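Local coordinates for protein GNAT family acetyltransferase (Mycobacterium smegmatis, PDB 6C30) that probably transfers an acetyl group from acetyl-CoA to the N-terminal amine of a protein substrate, as a RimJ-type N-acetyltransferase of the GNAT family, at residues L45-H50 against V121-T126; Q147-E152 against T196-P201; G28-R33 against P89-L94. One frame throughout, in Å; residues are numbered along the deposited sequence.

Contact 1 of 3, residues L45-H50 against V121-T126; sequences LADQHH and VASSRT
With CG of Asp47 beside its own backbone N and anti to the carbonyl carbon (chi1 -79°), the carboxylate reaches across to the loop 121-126, where OG of Ser123 is tucked between backbone N and carbonyl carbon (chi1 68°) and turns back to meet it. Each carboxylate oxygen then takes a bond from the same serine. The hydroxyl of Ser123 donates to Asp47 OD1, with OG to OD1 at 2.7 Å, and comes from above the carboxylate plane. The backbone N-H of Ser123 reaches Asp47 OD2 at 2.8 Å from N to OD2, on the syn side and fairly straight at 160°. Two donors of one residue, one from the main chain and one from the side chain, thus fix the rotation of the carboxylate. OD2 accepts a second hydrogen bond, from water 1, which also donates to Val121 O at 2.7 Å, so the water ties the aspartate to the end of strand 114-121 as well. Next to this polar grip, CB of Ser123 lies over one face of the His50 imidazole, a CH-pi contact of 3.9 Å from CB to the ring centroid, and CB comes closest to the ring at CD2, 3.5 Å away. The serine is therefore held by the carboxylate on its polar atoms while its methylene rests on the ring. Its carbonyl is engaged too: Thr126 OG1 donates to Ser123 O at 3.0 Å within the loop. Asp47 is buried, and two protein donors and a water satisfy its oxygens. The contact joins the break between helices 37-46 and 48-51 to the loop leading from strand 114-121 into helix 130-143, the strand-loop-helix element that in GNAT folds generally carries the acetyl-CoA pyrophosphate-binding loop.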
loop_
_atom_site.group_PDB
_atom_site.type_symbol
_atom_site.label_atom_id
_atom_site.label_comp_id
_atom_site.label_asym_id
_atom_site.label_seq_id
_atom_site.Cartn_x
_atom_site.Cartn_y
_atom_site.Cartn_z
ATOM N N LEU A 45 2.039 -17.458 -14.941
ATOM C CA LEU A 45 2.131 -18.859 -15.368
ATOM C C LEU A 45 0.763 -19.530 -15.258
ATOM O O LEU A 45 0.345 -20.224 -16.189
ATOM C CB LEU A 45 3.171 -19.623 -14.546
ATOM C CG LEU A 45 4.640 -19.278 -14.815
ATOM C CD1 LEU A 45 5.506 -19.955 -13.760
ATOM C CD2 LEU A 45 5.092 -19.680 -16.223
ATOM N N ALA A 46 0.046 -19.295 -14.166
ATOM C CA ALA A 46 -1.250 -19.940 -13.974
ATOM C C ALA A 46 -2.253 -19.444 -15.003
ATOM O O ALA A 46 -3.117 -20.202 -15.455
ATOM C CB ALA A 46 -1.767 -19.690 -12.581
ATOM N N ASP A 47 -2.118 -18.179 -15.388
ATOM C CA ASP A 47 -3.069 -17.544 -16.298
ATOM C C ASP A 47 -2.618 -17.549 -17.755
ATOM O O ASP A 47 -3.181 -16.804 -18.571
ATOM C CB ASP A 47 -3.334 -16.100 -15.878
ATOM C CG ASP A 47 -4.308 -15.985 -14.733
ATOM O OD1 ASP A 47 -4.855 -17.018 -14.283
ATOM O OD2 ASP A 47 -4.553 -14.846 -14.309
ATOM N N GLN A 48 -1.620 -18.359 -18.089
ATOM C CA GLN A 48 -1.101 -18.409 -19.455
ATOM C C GLN A 48 -2.200 -18.404 -20.514
ATOM O O GLN A 48 -2.166 -17.615 -21.447
ATOM C CB GLN A 48 -0.236 -19.649 -19.670
ATOM C CG GLN A 48 0.243 -19.777 -21.123
ATOM C CD GLN A 48 1.180 -20.936 -21.353
ATOM O OE1 GLN A 48 1.526 -21.665 -20.427
ATOM N NE2 GLN A 48 1.597 -21.113 -22.605
ATOM N N HIS A 49 -3.192 -19.271 -20.353
ATOM C CA HIS A 49 -4.169 -19.431 -21.428
ATOM C C HIS A 49 -5.241 -18.362 -21.436
ATOM O O HIS A 49 -5.927 -18.190 -22.440
ATOM C CB HIS A 49 -4.760 -20.831 -21.350
ATOM C CG HIS A 49 -3.707 -21.891 -21.349
ATOM N ND1 HIS A 49 -2.775 -22.002 -22.357
ATOM C CD2 HIS A 49 -3.408 -22.856 -20.448
ATOM C CE1 HIS A 49 -1.963 -23.009 -22.089
ATOM N NE2 HIS A 49 -2.323 -23.542 -20.936
ATOM N N HIS A 50 -5.329 -17.576 -20.371
ATOM C CA HIS A 50 -6.168 -16.391 -20.379
ATOM C C HIS A 50 -5.467 -15.188 -20.986
ATOM O O HIS A 50 -6.123 -14.283 -21.507
ATOM C CB HIS A 50 -6.604 -16.035 -18.961
ATOM C CG HIS A 50 -7.358 -17.125 -18.276
ATOM N ND1 HIS A 50 -8.603 -17.540 -18.699
ATOM C CD2 HIS A 50 -7.057 -17.873 -17.190
ATOM C CE1 HIS A 50 -9.037 -18.499 -17.900
ATOM N NE2 HIS A 50 -8.118 -18.720 -16.975
ATOM N N VAL A 121 -5.357 -8.250 -15.118
ATOM C CA VAL A 121 -5.768 -8.634 -13.772
ATOM C C VAL A 121 -5.845 -10.156 -13.695
ATOM O O VAL A 121 -6.295 -10.802 -14.639
ATOM C CB VAL A 121 -7.144 -8.005 -13.405
ATOM C CG1 VAL A 121 -7.655 -8.535 -12.066
ATOM C CG2 VAL A 121 -7.052 -6.499 -13.367
ATOM N N ALA A 122 -5.406 -10.709 -12.569
ATOM C CA ALA A 122 -5.497 -12.143 -12.301
ATOM C C ALA A 122 -6.890 -12.685 -12.622
ATOM O O ALA A 122 -7.903 -12.088 -12.240
ATOM C CB ALA A 122 -5.142 -12.425 -10.851
ATOM N N SER A 123 -6.928 -13.820 -13.316
ATOM C CA SER A 123 -8.187 -14.360 -13.841
ATOM C C SER A 123 -9.222 -14.653 -12.755
ATOM O O SER A 123 -10.422 -14.503 -12.986
ATOM C CB SER A 123 -7.919 -15.634 -14.646
ATOM O OG SER A 123 -7.478 -16.673 -13.799
ATOM N N SER A 124 -8.766 -15.055 -11.575
ATOM C CA SER A 124 -9.692 -15.372 -10.485
ATOM C C SER A 124 -10.328 -14.116 -9.901
ATOM O O SER A 124 -11.241 -14.200 -9.075
ATOM C CB SER A 124 -8.974 -16.145 -9.382
ATOM O OG SER A 124 -7.969 -15.356 -8.780
ATOM N N ARG A 125 -9.851 -12.956 -10.343
ATOM C CA ARG A 125 -10.260 -11.672 -9.785
ATOM C C ARG A 125 -11.004 -10.795 -10.793
ATOM O O ARG A 125 -11.403 -9.679 -10.463
ATOM C CB ARG A 125 -9.029 -10.908 -9.282
ATOM C CG ARG A 125 -8.182 -11.636 -8.254
ATOM C CD ARG A 125 -8.764 -11.448 -6.885
ATOM N NE ARG A 125 -7.940 -12.007 -5.819
ATOM C CZ ARG A 125 -8.377 -12.127 -4.572
ATOM N NH1 ARG A 125 -9.608 -11.731 -4.280
ATOM N NH2 ARG A 125 -7.602 -12.639 -3.625
ATOM N N THR A 126 -11.171 -11.279 -12.024
ATOM C CA THR A 126 -11.729 -10.442 -13.087
ATOM C C THR A 126 -13.244 -10.301 -12.956
ATOM O O THR A 126 -13.887 -11.063 -12.237
ATOM C CB THR A 126 -11.384 -10.987 -14.492
ATOM O OG1 THR A 126 -11.738 -12.372 -14.572
ATOM C CG2 THR A 126 -9.888 -10.821 -14.792
HETATM O O HOH W 1 -5.167 -12.789 -16.100
#

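Contact 2 of 3, residues Q147-E152 against T196-P201; sequences QLHRIE and TAEELP
This is a surface contact at one end of the central sheet, where strand 150-155 begins beside the end of strand 186-196. Arg150 and Thr196 form an antiparallel non-hydrogen-bonded pair, their CA atoms 4.2 Å apart, and beyond it the chain after Thr196 curls into a 3-10 turn. The N-H of Ala197 donates to His149 O, 2.8 Å from N to O, while the same carbonyl oxygen receives a CA-H...O contact from Thr196. Outside this backbone junction stands a histidine-carboxylate pair. His149 extends its ring with CG anti to the backbone N (chi1 175°), and NE2 donates to Glu198 OE2 at 2.7 Å and 164°. The acceptor lies in the ring plane, on the syn side of the carboxylate, but the two planes are nearly perpendicular, 85° apart. In the mixed GNAT sheet, this places the pair where the last long strand gives way to the C-terminal segment leading to helix 204-217. Glu198 gets there by a bend at chi2, and its other oxygen, OE1, accepts from Thr196 OG1 at 2.7 Å, so the carboxylate is held at both ends. CB of Thr196 lies over one face of the imidazole, offset toward the rim, and Thr196 CG2 rests 4.0 Å from Arg150 CG. Further along, the guanidinium of Arg150 grips Glu152 OE2 end-on through NH1 and NH2, and NH2 also bridges to Glu174.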
loop_
_atom_site.group_PDB
_atom_site.type_symbol
_atom_site.label_atom_id
_atom_site.label_comp_id
_atom_site.label_asym_id
_atom_site.label_seq_id
_atom_site.Cartn_x
_atom_site.Cartn_y
_atom_site.Cartn_z
ATOM N N GLN A 147 0.840 15.285 -16.182
ATOM C CA GLN A 147 0.582 16.472 -17.007
ATOM C C GLN A 147 0.264 16.113 -18.456
ATOM O O GLN A 147 0.587 16.857 -19.387
ATOM C CB GLN A 147 1.776 17.433 -16.947
ATOM C CG GLN A 147 2.067 17.934 -15.542
ATOM C CD GLN A 147 3.360 18.721 -15.459
ATOM O OE1 GLN A 147 4.075 18.875 -16.451
ATOM N NE2 GLN A 147 3.672 19.223 -14.268
ATOM N N LEU A 148 -0.390 14.974 -18.650
ATOM C CA LEU A 148 -0.744 14.544 -19.991
ATOM C C LEU A 148 -2.118 15.058 -20.421
ATOM O O LEU A 148 -2.966 15.416 -19.590
ATOM C CB LEU A 148 -0.703 13.013 -20.086
ATOM C CG LEU A 148 0.682 12.404 -19.852
ATOM C CD1 LEU A 148 0.616 10.881 -19.935
ATOM C CD2 LEU A 148 1.704 12.949 -20.848
ATOM N N HIS A 149 -2.309 15.094 -21.736
ATOM C CA HIS A 149 -3.545 15.563 -22.352
ATOM C C HIS A 149 -4.420 14.431 -22.907
ATOM O O HIS A 149 -5.627 14.581 -23.044
ATOM C CB HIS A 149 -3.214 16.556 -23.474
ATOM C CG HIS A 149 -4.412 17.010 -24.249
ATOM N ND1 HIS A 149 -4.702 16.548 -25.513
ATOM C CD2 HIS A 149 -5.411 17.865 -23.922
ATOM C CE1 HIS A 149 -5.820 17.108 -25.940
ATOM N NE2 HIS A 149 -6.272 17.911 -24.991
ATOM N N ARG A 150 -3.805 13.290 -23.198
ATOM C CA ARG A 150 -4.497 12.210 -23.887
ATOM C C ARG A 150 -3.939 10.860 -23.453
ATOM O O ARG A 150 -2.731 10.718 -23.269
ATOM C CB ARG A 150 -4.359 12.398 -25.401
ATOM C CG ARG A 150 -4.984 11.327 -26.276
ATOM C CD ARG A 150 -4.922 11.727 -27.765
ATOM N NE ARG A 150 -5.472 10.674 -28.614
ATOM C CZ ARG A 150 -4.814 9.571 -28.948
ATOM N NH1 ARG A 150 -3.568 9.390 -28.522
ATOM N NH2 ARG A 150 -5.396 8.656 -29.712
ATOM N N ILE A 151 -4.826 9.888 -23.280
ATOM C CA ILE A 151 -4.432 8.502 -23.068
ATOM C C ILE A 151 -5.179 7.617 -24.059
ATOM O O ILE A 151 -6.394 7.765 -24.257
ATOM C CB ILE A 151 -4.716 8.050 -21.625
ATOM C CG1 ILE A 151 -3.830 8.823 -20.636
ATOM C CG2 ILE A 151 -4.513 6.546 -21.466
ATOM C CD1 ILE A 151 -2.339 8.578 -20.806
ATOM N N GLU A 152 -4.453 6.709 -24.707
ATOM C CA GLU A 152 -5.059 5.771 -25.637
ATOM C C GLU A 152 -4.803 4.337 -25.204
ATOM O O GLU A 152 -3.963 4.086 -24.335
ATOM C CB GLU A 152 -4.515 5.981 -27.052
ATOM C CG GLU A 152 -3.033 5.644 -27.169
ATOM C CD GLU A 152 -2.461 5.881 -28.554
ATOM O OE1 GLU A 152 -1.421 5.271 -28.867
ATOM O OE2 GLU A 152 -3.028 6.681 -29.335
ATOM N N THR A 196 -9.416 12.188 -23.719
ATOM C CA THR A 196 -8.546 13.339 -23.485
ATOM C C THR A 196 -8.945 14.031 -22.182
ATOM O O THR A 196 -10.021 13.775 -21.640
ATOM C CB THR A 196 -8.558 14.349 -24.671
ATOM O OG1 THR A 196 -9.850 14.965 -24.785
ATOM C CG2 THR A 196 -8.199 13.662 -25.984
ATOM N N ALA A 197 -8.056 14.886 -21.681
ATOM C CA ALA A 197 -8.210 15.467 -20.352
ATOM C C ALA A 197 -9.501 16.271 -20.214
ATOM O O ALA A 197 -10.114 16.271 -19.147
ATOM C CB ALA A 197 -7.012 16.327 -20.021
ATOM N N GLU A 198 -9.918 16.925 -21.294
ATOM C CA GLU A 198 -11.181 17.679 -21.296
ATOM C C GLU A 198 -12.375 16.813 -20.893
ATOM O O GLU A 198 -13.357 17.317 -20.348
ATOM C CB GLU A 198 -11.449 18.291 -22.680
ATOM C CG GLU A 198 -10.403 19.295 -23.159
ATOM C CD GLU A 198 -9.302 18.650 -23.983
ATOM O OE1 GLU A 198 -9.189 17.408 -23.952
ATOM O OE2 GLU A 198 -8.551 19.382 -24.659
ATOM N N GLU A 199 -12.295 15.512 -21.164
ATOM C CA GLU A 199 -13.409 14.600 -20.932
ATOM C C GLU A 199 -13.430 14.027 -19.522
ATOM O O GLU A 199 -14.396 13.373 -19.136
ATOM C CB GLU A 199 -13.366 13.436 -21.920
ATOM C CG GLU A 199 -13.246 13.833 -23.373
ATOM C CD GLU A 199 -13.119 12.625 -24.274
ATOM O OE1 GLU A 199 -14.120 11.895 -24.464
ATOM O OE2 GLU A 199 -12.003 12.391 -24.787
ATOM N N LEU A 200 -12.357 14.238 -18.770
ATOM C CA LEU A 200 -12.243 13.576 -17.470
ATOM C C LEU A 200 -13.380 13.931 -16.492
ATOM O O LEU A 200 -13.999 13.023 -15.948
ATOM C CB LEU A 200 -10.884 13.866 -16.826
ATOM C CG LEU A 200 -10.679 13.072 -15.530
ATOM C CD1 LEU A 200 -10.690 11.580 -15.821
ATOM C CD2 LEU A 200 -9.391 13.476 -14.828
ATOM N N PRO A 201 -13.676 15.235 -16.281
ATOM C CA PRO A 201 -14.703 15.563 -15.275
ATOM C C PRO A 201 -16.062 14.894 -15.468
ATOM O O PRO A 201 -16.698 14.527 -14.480
ATOM C CB PRO A 201 -14.855 17.079 -15.421
ATOM C CG PRO A 201 -13.551 17.536 -15.909
ATOM C CD PRO A 201 -13.081 16.458 -16.850
#

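Contact 3 of 3, residues G28-R33 against P89-L94; sequences GLRPVR and PFVIEL
Gly28 to Val32 pair with Pro89 to Glu93 as neighbouring antiparallel strands of the central GNAT sheet. Gly28 and Arg30 each exchange two backbone bonds, with Glu93 and Val91 respectively, and Val32 N adds one to Pro89 O. The side chains of Arg30, Val91 and Glu93 share one face. Arg30 starts with CG wedged between backbone N and carbonyl carbon (chi1 51°) and bends again at chi2 (82°), which folds the guanidinium back over Val91. Val91 CB sits over the centre of one face, with Val91 CG2 3.5 Å from Arg30 NH1. Against the opposite face of this guanidinium rests that of Arg33, CZ over the centre: Arg33 CG also lies between backbone N and carbonyl carbon (chi1 63°), and the chain runs extended from CG to NE, which brings the group there. The two guanidinium groups stack face to face beside the carboxylate of Glu93, whose charge probably balances them. The glutamate chain, extended beyond CG, crosses Arg30 at about a right angle, and Glu93 OE2 takes a salt bridge from Arg30 NE at 2.8 Å, met from above the carboxylate plane. Arg30 NH1 turns to its own chain, donating to Pro31 O at 2.9 Å, and pairs with Asp36, fixing the guanidinium's rotation. The other face is apolar: Leu29 and Ile92 lie side by side, CD2 of the first 3.9 Å from CG1 of the second, and both touch helix 130-143. Arg33 also packs on Gly96 of the second subunit. Water 3 links Arg33 to Glu93, accepting from Arg33 NH2 and donating to Glu93 OE2 at 2.6 Å.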
loop_
_atom_site.group_PDB
_atom_site.type_symbol
_atom_site.label_atom_id
_atom_site.label_comp_id
_atom_site.label_asym_id
_atom_site.label_seq_id
_atom_site.Cartn_x
_atom_site.Cartn_y
_atom_site.Cartn_z
ATOM N N GLY A 28 -5.351 -0.093 -5.168
ATOM C CA GLY A 28 -4.402 0.992 -5.316
ATOM C C GLY A 28 -3.389 0.627 -6.388
ATOM O O GLY A 28 -3.313 -0.539 -6.809
ATOM N N LEU A 29 -2.640 1.631 -6.841
ATOM C CA LEU A 29 -1.512 1.450 -7.769
ATOM C C LEU A 29 -0.218 1.821 -7.081
ATOM O O LEU A 29 -0.156 2.832 -6.387
ATOM C CB LEU A 29 -1.664 2.317 -9.020
ATOM C CG LEU A 29 -2.946 2.189 -9.849
ATOM C CD1 LEU A 29 -2.868 3.061 -11.099
ATOM C CD2 LEU A 29 -3.177 0.725 -10.231
ATOM N N ARG A 30 0.826 1.027 -7.291
ATOM C CA ARG A 30 2.148 1.423 -6.804
ATOM C C ARG A 30 3.216 0.868 -7.751
ATOM O O ARG A 30 2.922 -0.009 -8.565
ATOM C CB ARG A 30 2.356 0.967 -5.343
ATOM C CG ARG A 30 2.072 -0.497 -5.053
ATOM C CD ARG A 30 3.253 -1.367 -5.427
ATOM N NE ARG A 30 2.996 -2.768 -5.111
ATOM C CZ ARG A 30 3.716 -3.780 -5.589
ATOM N NH1 ARG A 30 4.744 -3.536 -6.396
ATOM N NH2 ARG A 30 3.418 -5.030 -5.253
ATOM N N PRO A 31 4.454 1.391 -7.675
ATOM C CA PRO A 31 5.474 0.957 -8.646
ATOM C C PRO A 31 5.815 -0.531 -8.611
ATOM O O PRO A 31 5.864 -1.129 -7.543
ATOM C CB PRO A 31 6.702 1.780 -8.247
ATOM C CG PRO A 31 6.126 3.029 -7.636
ATOM C CD PRO A 31 4.917 2.535 -6.864
ATOM N N VAL A 32 6.074 -1.122 -9.770
ATOM C CA VAL A 32 6.688 -2.450 -9.818
ATOM C C VAL A 32 7.973 -2.472 -8.996
ATOM O O VAL A 32 8.691 -1.464 -8.910
ATOM C CB VAL A 32 7.028 -2.904 -11.269
ATOM C CG1 VAL A 32 5.768 -3.148 -12.095
ATOM C CG2 VAL A 32 7.944 -1.904 -11.960
ATOM N N ARG A 33 8.268 -3.619 -8.402
ATOM C CA ARG A 33 9.514 -3.755 -7.656
ATOM C C ARG A 33 10.017 -5.186 -7.739
ATOM O O ARG A 33 9.267 -6.111 -8.107
ATOM C CB ARG A 33 9.326 -3.317 -6.200
ATOM C CG ARG A 33 8.346 -4.168 -5.427
ATOM C CD ARG A 33 8.066 -3.547 -4.048
ATOM N NE ARG A 33 6.940 -4.235 -3.437
ATOM C CZ ARG A 33 5.891 -3.642 -2.874
ATOM N NH1 ARG A 33 5.778 -2.317 -2.810
ATOM N NH2 ARG A 33 4.938 -4.401 -2.372
ATOM N N PRO A 89 5.261 2.151 -14.859
ATOM C CA PRO A 89 4.871 0.753 -14.654
ATOM C C PRO A 89 4.346 0.488 -13.240
ATOM O O PRO A 89 5.125 0.369 -12.293
ATOM C CB PRO A 89 6.170 -0.010 -14.922
ATOM C CG PRO A 89 7.255 0.959 -14.483
ATOM C CD PRO A 89 6.726 2.341 -14.822
ATOM N N PHE A 90 3.027 0.403 -13.104
ATOM C CA PHE A 90 2.409 0.135 -11.813
ATOM C C PHE A 90 1.957 -1.306 -11.647
ATOM O O PHE A 90 1.678 -2.029 -12.615
ATOM C CB PHE A 90 1.179 1.025 -11.595
ATOM C CG PHE A 90 1.466 2.497 -11.534
ATOM C CD1 PHE A 90 1.931 3.071 -10.356
ATOM C CD2 PHE A 90 1.207 3.320 -12.628
ATOM C CE1 PHE A 90 2.165 4.441 -10.283
ATOM C CE2 PHE A 90 1.446 4.693 -12.565
ATOM C CZ PHE A 90 1.928 5.249 -11.390
ATOM N N VAL A 91 1.851 -1.689 -10.382
ATOM C CA VAL A 91 1.188 -2.913 -9.951
ATOM C C VAL A 91 -0.185 -2.531 -9.422
ATOM O O VAL A 91 -0.339 -1.504 -8.742
ATOM C CB VAL A 91 2.006 -3.636 -8.863
ATOM C CG1 VAL A 91 1.180 -4.709 -8.149
ATOM C CG2 VAL A 91 3.274 -4.225 -9.483
ATOM N N ILE A 92 -1.184 -3.346 -9.762
ATOM C CA ILE A 92 -2.512 -3.217 -9.168
ATOM C C ILE A 92 -2.548 -4.052 -7.902
ATOM O O ILE A 92 -2.286 -5.259 -7.938
ATOM C CB ILE A 92 -3.626 -3.693 -10.126
ATOM C CG1 ILE A 92 -3.526 -3.002 -11.486
ATOM C CG2 ILE A 92 -5.008 -3.482 -9.472
ATOM C CD1 ILE A 92 -4.402 -3.649 -12.555
ATOM N N GLU A 93 -2.846 -3.396 -6.781
ATOM C CA GLU A 93 -3.014 -4.089 -5.502
ATOM C C GLU A 93 -4.485 -4.219 -5.137
ATOM O O GLU A 93 -5.256 -3.273 -5.302
ATOM C CB GLU A 93 -2.302 -3.350 -4.364
ATOM C CG GLU A 93 -0.782 -3.402 -4.459
ATOM C CD GLU A 93 -0.098 -2.861 -3.220
ATOM O OE1 GLU A 93 -0.769 -2.208 -2.383
ATOM O OE2 GLU A 93 1.118 -3.090 -3.078
ATOM N N LEU A 94 -4.853 -5.399 -4.654
ATOM C CA LEU A 94 -6.126 -5.613 -3.976
ATOM C C LEU A 94 -5.802 -6.013 -2.545
ATOM O O LEU A 94 -5.150 -7.032 -2.317
ATOM C CB LEU A 94 -6.950 -6.695 -4.664
ATOM C CG LEU A 94 -8.250 -7.051 -3.941
ATOM C CD1 LEU A 94 -9.252 -5.906 -4.016
ATOM C CD2 LEU A 94 -8.821 -8.335 -4.521
HETATM O O HOH W 2 2.229 -5.810 -2.738
HETATM O O HOH W 3 3.057 -2.238 -1.512
#

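How the contacts relate
Along the chain contacts 1 and 3 interleave, 28-33 preceding 45-50 and 89-94 preceding 121-126, and contact 2 follows both. Contacts 1 and 3 have centres about 17 Å apart and touch: Arg125 NH1 lies 3.5 Å from Leu94 CD2, and Val121 CG2 4.0 Å from Ile92 CD1. Contact 2 lies farther off, its centre about 30 Å from that of contact 1, on the opposite side of the chain's centre, and about 21 Å from that of contact 3. The mixed sheet connects them: strand 114-121, leading into contact 1, pairs with strand 150-155 of contact 2. Contact 3 lies within this sheet; contacts 1 and 2 sit at ends of strands 114-121, 150-155 and 186-196.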